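Putative rRNA methylase (Clostridium thermocellum ATCC 27405, PDB 3EEY) binds S-adenosylmethionine and is probably a methyltransferase, with ribosomal RNA as its presumed substrate. Local coordinates at residues M86-N100 with K124-V138. Numbering follows the deposited sequence.
Sequences MDKYIDCPVKAVMFN and KAMELLVTGGIITVV. With SAM (S-adenosylmethionine), chain K.
Lys124, in the last turn of helix 115-128, lays its CE against the carboxylate of Asp87, 3.4 Å from OD2. Its NZ stops short of a salt bridge and bonds instead to the backbone oxygen of Gln84. Ala125 CB packs between the sheet, where it meets Val97 CG2 at 3.8 Å and the edge of the Phe99 ring, and the sulfur of Met86 in the 3-10 turn. Leu128 spreads its two methyls along segment 86-100: CD1 packs on Met86 CG, CD2 on Ile90 CG2 and near the oxygens of Ile90 and Cys92. Its own oxygen accepts Val94 N at 2.9 Å, a nearly straight bond although the donor is tilted 29° from the carbonyl plane. Leu129 CD2 lies against the carbonyl oxygens of Val94 and Lys95. Val130 N returns a bond to Val94 O, and the CG1 of Val130, held between backbone N and carbonyl carbon (chi1 71°), comes against Lys95 CD; the end of that lysine pairs with Asp24. A type II turn from Val130 to Gly133 then redirects the chain, and Gly133 sits closely against Lys95 O, which receives Ile134 N in its carbonyl plane. From here strands 96-100 and 133-138 run parallel, 8° apart. Ile134 O binds Val97 N, and Ile135 lies beside Val97 on the face covered by helix 115-128, with CG2 3.7 Å from Phe99 CD2 at the ring edge. Thr136 N donates to Val97 O, and Thr136 O accepts Phe99 N at 2.8 Å; a water joins Thr136 OG1 to Phe99 O. Val137 CG1 packs on Phe99 CB. Val138 N bonds to Phe99 O. Backbone ladder and apolar helix packing thus bring these central strands of a Rossmann-like methyltransferase sheet to the cofactor pocket, where Asn100 O, 3.4 Å from S-adenosylmethionine CE, may feel the methyl polarised by the sulfonium.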
loop_
_atom_site.group_PDB
_atom_site.type_symbol
_atom_site.label_atom_id
_atom_site.label_comp_id
_atom_site.label_asym_id
_atom_site.label_seq_id
_atom_site.Cartn_x
_atom_site.Cartn_y
_atom_site.Cartn_z
ATOM N N MET A 86 -4.306 27.143 -2.760
ATOM C CA MET A 86 -4.598 26.566 -4.080
ATOM C C MET A 86 -6.021 26.843 -4.577
ATOM O O MET A 86 -6.276 26.837 -5.785
ATOM C CB MET A 86 -4.227 25.060 -4.165
ATOM C CG MET A 86 -5.193 24.060 -3.516
ATOM S SD MET A 86 -4.910 22.306 -3.889
ATOM C CE MET A 86 -3.258 22.103 -3.224
ATOM N N ASP A 87 -6.930 27.111 -3.640
ATOM C CA ASP A 87 -8.337 27.399 -3.950
ATOM C C ASP A 87 -8.560 28.771 -4.602
ATOM O O ASP A 87 -9.595 29.004 -5.227
ATOM C CB ASP A 87 -9.202 27.263 -2.691
ATOM C CG ASP A 87 -8.746 28.171 -1.557
ATOM O OD1 ASP A 87 -7.527 28.406 -1.402
ATOM O OD2 ASP A 87 -9.614 28.643 -0.798
ATOM N N LYS A 88 -7.586 29.666 -4.452
ATOM C CA LYS A 88 -7.612 30.988 -5.090
ATOM C C LYS A 88 -7.356 30.928 -6.600
ATOM O O LYS A 88 -7.660 31.877 -7.325
ATOM C CB LYS A 88 -6.583 31.919 -4.440
ATOM C CG LYS A 88 -6.898 32.288 -3.000
ATOM C CD LYS A 88 -5.800 33.114 -2.369
ATOM C CE LYS A 88 -6.107 33.352 -0.906
ATOM N NZ LYS A 88 -4.971 33.970 -0.174
ATOM N N TYR A 89 -6.804 29.812 -7.070
ATOM C CA TYR A 89 -6.342 29.712 -8.442
ATOM C C TYR A 89 -7.104 28.658 -9.222
ATOM O O TYR A 89 -7.107 28.666 -10.453
ATOM C CB TYR A 89 -4.848 29.399 -8.462
ATOM C CG TYR A 89 -3.992 30.406 -7.732
ATOM C CD1 TYR A 89 -3.476 31.524 -8.393
ATOM C CD2 TYR A 89 -3.676 30.233 -6.384
ATOM C CE1 TYR A 89 -2.673 32.452 -7.722
ATOM C CE2 TYR A 89 -2.877 31.155 -5.704
ATOM C CZ TYR A 89 -2.384 32.261 -6.381
ATOM O OH TYR A 89 -1.587 33.165 -5.723
ATOM N N ILE A 90 -7.745 27.745 -8.496
ATOM C CA ILE A 90 -8.452 26.617 -9.096
ATOM C C ILE A 90 -9.923 26.659 -8.672
ATOM O O ILE A 90 -10.225 26.832 -7.488
ATOM C CB ILE A 90 -7.792 25.258 -8.698
ATOM C CG1 ILE A 90 -6.277 25.303 -8.946
ATOM C CG2 ILE A 90 -8.425 24.093 -9.465
ATOM C CD1 ILE A 90 -5.466 24.264 -8.204
ATOM N N ASP A 91 -10.829 26.519 -9.638
ATOM C CA ASP A 91 -12.268 26.532 -9.366
ATOM C C ASP A 91 -12.991 25.307 -9.929
ATOM O O ASP A 91 -14.145 25.044 -9.580
ATOM C CB ASP A 91 -12.913 27.833 -9.872
ATOM C CG ASP A 91 -12.752 28.039 -11.378
ATOM O OD1 ASP A 91 -11.812 27.477 -11.987
ATOM O OD2 ASP A 91 -13.571 28.784 -11.958
ATOM N N CYS A 92 -12.303 24.568 -10.798
ATOM C CA CYS A 92 -12.818 23.326 -11.378
ATOM C C CYS A 92 -12.470 22.135 -10.470
ATOM O O CYS A 92 -11.545 22.234 -9.659
ATOM C CB CYS A 92 -12.222 23.125 -12.776
ATOM S SG CYS A 92 -10.421 23.006 -12.774
ATOM N N PRO A 93 -13.224 21.019 -10.578
ATOM C CA PRO A 93 -12.824 19.792 -9.878
ATOM C C PRO A 93 -11.541 19.161 -10.435
ATOM O O PRO A 93 -11.383 19.040 -11.655
ATOM C CB PRO A 93 -14.014 18.849 -10.107
ATOM C CG PRO A 93 -15.140 19.728 -10.533
ATOM C CD PRO A 93 -14.502 20.838 -11.288
ATOM N N VAL A 94 -10.639 18.763 -9.540
ATOM C CA VAL A 94 -9.379 18.138 -9.943
ATOM C C VAL A 94 -9.408 16.620 -9.772
ATOM O O VAL A 94 -10.114 16.092 -8.907
ATOM C CB VAL A 94 -8.131 18.761 -9.235
ATOM C CG1 VAL A 94 -8.086 20.264 -9.451
ATOM C CG2 VAL A 94 -8.097 18.433 -7.741
ATOM N N LYS A 95 -8.655 15.924 -10.616
ATOM C CA LYS A 95 -8.586 14.466 -10.558
ATOM C C LYS A 95 -7.555 13.986 -9.541
ATOM O O LYS A 95 -7.781 12.995 -8.853
ATOM C CB LYS A 95 -8.288 13.880 -11.939
ATOM C CG LYS A 95 -8.559 12.382 -12.077
ATOM C CD LYS A 95 -10.049 12.062 -11.989
ATOM C CE LYS A 95 -10.390 10.751 -12.685
ATOM N NZ LYS A 95 -10.242 10.860 -14.166
ATOM N N ALA A 96 -6.429 14.693 -9.452
ATOM C CA ALA A 96 -5.333 14.268 -8.598
ATOM C C ALA A 96 -4.520 15.427 -8.063
ATOM O O ALA A 96 -4.452 16.476 -8.686
ATOM C CB ALA A 96 -4.436 13.285 -9.327
ATOM N N VAL A 97 -3.933 15.234 -6.880
ATOM C CA VAL A 97 -3.010 16.197 -6.285
ATOM C C VAL A 97 -1.817 15.420 -5.735
ATOM O O VAL A 97 -1.990 14.408 -5.074
ATOM C CB VAL A 97 -3.660 17.040 -5.147
ATOM C CG1 VAL A 97 -2.770 18.218 -4.759
ATOM C CG2 VAL A 97 -5.021 17.572 -5.549
ATOM N N MET A 98 -0.607 15.886 -6.021
ATOM C CA MET A 98 0.588 15.244 -5.503
ATOM C C MET A 98 1.276 16.137 -4.467
ATOM O O MET A 98 1.555 17.308 -4.729
ATOM C CB MET A 98 1.559 14.857 -6.633
ATOM C CG MET A 98 1.014 13.857 -7.664
ATOM S SD MET A 98 2.220 13.375 -8.942
ATOM C CE MET A 98 3.100 12.038 -8.192
ATOM N N PHE A 99 1.520 15.580 -3.285
ATOM C CA PHE A 99 2.333 16.233 -2.250
ATOM C C PHE A 99 3.620 15.463 -2.048
ATOM O O PHE A 99 3.619 14.229 -1.931
ATOM C CB PHE A 99 1.591 16.281 -0.913
ATOM C CG PHE A 99 0.500 17.292 -0.861
ATOM C CD1 PHE A 99 0.746 18.572 -0.385
ATOM C CD2 PHE A 99 -0.777 16.969 -1.279
ATOM C CE1 PHE A 99 -0.267 19.506 -0.329
ATOM C CE2 PHE A 99 -1.800 17.895 -1.222
ATOM C CZ PHE A 99 -1.550 19.162 -0.759
ATOM N N ASN A 100 4.718 16.197 -2.001
ATOM C CA ASN A 100 6.018 15.629 -1.691
ATOM C C ASN A 100 6.631 16.468 -0.573
ATOM O O ASN A 100 7.105 17.572 -0.811
ATOM C CB ASN A 100 6.873 15.649 -2.954
ATOM C CG ASN A 100 7.848 14.509 -3.016
ATOM O OD1 ASN A 100 8.924 14.576 -2.433
ATOM N ND2 ASN A 100 7.482 13.450 -3.733
ATOM N N LYS A 124 -7.883 21.851 1.347
ATOM C CA LYS A 124 -8.224 22.516 0.089
ATOM C C LYS A 124 -8.240 21.519 -1.060
ATOM O O LYS A 124 -9.160 21.528 -1.882
ATOM C CB LYS A 124 -7.246 23.665 -0.222
ATOM C CG LYS A 124 -7.227 24.837 0.775
ATOM C CD LYS A 124 -8.629 25.293 1.182
ATOM C CE LYS A 124 -8.660 26.680 1.828
ATOM N NZ LYS A 124 -7.361 27.143 2.393
ATOM N N ALA A 125 -7.227 20.657 -1.102
ATOM C CA ALA A 125 -7.132 19.613 -2.115
ATOM C C ALA A 125 -8.281 18.619 -1.999
ATOM O O ALA A 125 -8.828 18.196 -3.015
ATOM C CB ALA A 125 -5.798 18.897 -2.024
ATOM N N MET A 126 -8.636 18.249 -0.763
ATOM C CA MET A 126 -9.761 17.331 -0.520
ATOM C C MET A 126 -11.100 17.924 -0.975
ATOM O O MET A 126 -11.942 17.200 -1.499
ATOM C CB MET A 126 -9.815 16.865 0.946
ATOM C CG MET A 126 -8.932 15.651 1.270
ATOM S SD MET A 126 -9.030 14.954 2.947
ATOM C CE MET A 126 -8.000 16.101 3.841
ATOM N N GLU A 127 -11.285 19.231 -0.779
ATOM C CA GLU A 127 -12.466 19.945 -1.273
ATOM C C GLU A 127 -12.505 19.984 -2.802
ATOM O O GLU A 127 -13.551 19.766 -3.413
ATOM C CB GLU A 127 -12.502 21.372 -0.714
ATOM C CG GLU A 127 -13.123 21.491 0.676
ATOM C CD GLU A 127 -12.643 22.711 1.453
ATOM O OE1 GLU A 127 -12.293 23.740 0.825
ATOM O OE2 GLU A 127 -12.620 22.636 2.704
ATOM N N LEU A 128 -11.348 20.261 -3.408
ATOM C CA LEU A 128 -11.214 20.400 -4.862
ATOM C C LEU A 128 -11.308 19.095 -5.643
ATOM O O LEU A 128 -11.553 19.122 -6.844
ATOM C CB LEU A 128 -9.898 21.114 -5.206
ATOM C CG LEU A 128 -9.860 22.644 -5.115
ATOM C CD1 LEU A 128 -8.438 23.155 -5.218
ATOM C CD2 LEU A 128 -10.736 23.281 -6.193
ATOM N N LEU A 129 -11.102 17.965 -4.964
ATOM C CA LEU A 129 -11.137 16.639 -5.588
ATOM C C LEU A 129 -12.506 16.249 -6.068
ATOM O O LEU A 129 -13.495 16.420 -5.350
ATOM C CB LEU A 129 -10.684 15.554 -4.611
ATOM C CG LEU A 129 -9.241 15.069 -4.548
ATOM C CD1 LEU A 129 -9.235 13.743 -3.811
ATOM C CD2 LEU A 129 -8.622 14.917 -5.930
ATOM N N VAL A 130 -12.543 15.714 -7.285
ATOM C CA VAL A 130 -13.721 15.070 -7.837
ATOM C C VAL A 130 -13.871 13.709 -7.135
ATOM O O VAL A 130 -12.884 13.147 -6.643
ATOM C CB VAL A 130 -13.602 14.958 -9.396
ATOM C CG1 VAL A 130 -12.552 13.931 -9.813
ATOM C CG2 VAL A 130 -14.947 14.656 -10.039
ATOM N N THR A 131 -15.098 13.198 -7.041
ATOM C CA THR A 131 -15.314 11.851 -6.511
ATOM C C THR A 131 -14.571 10.835 -7.370
ATOM O O THR A 131 -14.593 10.913 -8.597
ATOM C CB THR A 131 -16.811 11.475 -6.382
ATOM O OG1 THR A 131 -17.570 12.147 -7.397
ATOM C CG2 THR A 131 -17.336 11.893 -5.041
ATOM N N GLY A 132 -13.881 9.909 -6.712
ATOM C CA GLY A 132 -13.014 8.962 -7.398
ATOM C C GLY A 132 -11.651 9.543 -7.740
ATOM O O GLY A 132 -10.901 8.934 -8.492
ATOM N N GLY A 133 -11.343 10.720 -7.191
ATOM C CA GLY A 133 -10.045 11.371 -7.370
ATOM C C GLY A 133 -9.074 11.000 -6.268
ATOM O O GLY A 133 -9.490 10.467 -5.255
ATOM N N ILE A 134 -7.785 11.293 -6.458
ATOM C CA ILE A 134 -6.741 10.835 -5.527
ATOM C C ILE A 134 -5.766 11.932 -5.114
ATOM O O ILE A 134 -5.432 12.798 -5.900
ATOM C CB ILE A 134 -5.992 9.572 -6.080
ATOM C CG1 ILE A 134 -5.106 8.929 -5.010
ATOM C CG2 ILE A 134 -5.144 9.904 -7.329
ATOM C CD1 ILE A 134 -5.355 7.469 -4.780
ATOM N N ILE A 135 -5.348 11.911 -3.857
ATOM C CA ILE A 135 -4.215 12.700 -3.397
ATOM C C ILE A 135 -3.161 11.700 -2.959
ATOM O O ILE A 135 -3.470 10.770 -2.219
ATOM C CB ILE A 135 -4.578 13.613 -2.198
ATOM C CG1 ILE A 135 -5.631 14.641 -2.609
ATOM C CG2 ILE A 135 -3.328 14.332 -1.637
ATOM C CD1 ILE A 135 -6.504 15.130 -1.473
ATOM N N THR A 136 -1.926 11.875 -3.431
ATOM C CA THR A 136 -0.800 11.126 -2.885
ATOM C C THR A 136 0.104 12.060 -2.078
ATOM O O THR A 136 0.341 13.192 -2.475
ATOM C CB THR A 136 0.014 10.405 -3.980
ATOM O OG1 THR A 136 0.597 11.375 -4.852
ATOM C CG2 THR A 136 -0.874 9.459 -4.784
ATOM N N VAL A 137 0.559 11.586 -0.925
ATOM C CA VAL A 137 1.444 12.345 -0.038
ATOM C C VAL A 137 2.663 11.477 0.287
ATOM O O VAL A 137 2.556 10.474 0.997
ATOM C CB VAL A 137 0.722 12.758 1.282
ATOM C CG1 VAL A 137 1.549 13.760 2.072
ATOM C CG2 VAL A 137 -0.656 13.326 1.001
ATOM N N VAL A 138 3.821 11.833 -0.269
ATOM C CA VAL A 138 5.066 11.184 0.120
ATOM C C VAL A 138 5.650 12.002 1.279
ATOM O O VAL A 138 5.959 13.175 1.123
ATOM C CB VAL A 138 6.066 11.048 -1.060
ATOM C CG1 VAL A 138 7.316 10.300 -0.625
ATOM C CG2 VAL A 138 5.423 10.310 -2.223
HETATM N N SAM K . 8.169 16.944 -6.166
HETATM C CA SAM K . 9.434 17.719 -5.968
HETATM C C SAM K . 10.492 17.375 -7.020
HETATM O O SAM K . 11.692 17.621 -6.851
HETATM O OXT SAM K . 10.158 16.850 -8.081
HETATM C CB SAM K . 9.950 17.549 -4.544
HETATM C CG SAM K . 9.293 18.518 -3.566
HETATM S SD SAM K . 10.391 19.057 -2.228
HETATM C CE SAM K . 10.460 17.544 -1.230
HETATM C "C5'" SAM K . 9.266 20.130 -1.294
HETATM C "C4'" SAM K . 8.996 21.428 -2.061
HETATM O "O4'" SAM K . 7.852 22.092 -1.557
HETATM C "C3'" SAM K . 10.162 22.411 -1.971
HETATM O "O3'" SAM K . 10.506 22.816 -3.276
HETATM C "C2'" SAM K . 9.626 23.576 -1.161
HETATM O "O2'" SAM K . 10.163 24.824 -1.560
HETATM C "C1'" SAM K . 8.131 23.475 -1.443
HETATM N N9 SAM K . 7.285 24.103 -0.409
HETATM C C8 SAM K . 7.577 24.345 0.913
HETATM N N7 SAM K . 6.503 24.946 1.483
HETATM C C5 SAM K . 5.540 25.089 0.539
HETATM C C6 SAM K . 4.259 25.631 0.557
HETATM N N6 SAM K . 3.730 26.148 1.663
HETATM N N1 SAM K . 3.523 25.634 -0.607
HETATM C C2 SAM K . 4.021 25.117 -1.783
HETATM N N3 SAM K . 5.281 24.575 -1.789
HETATM C C4 SAM K . 6.026 24.566 -0.653
HETATM O O HOH W 1 2.929 12.586 -4.193
#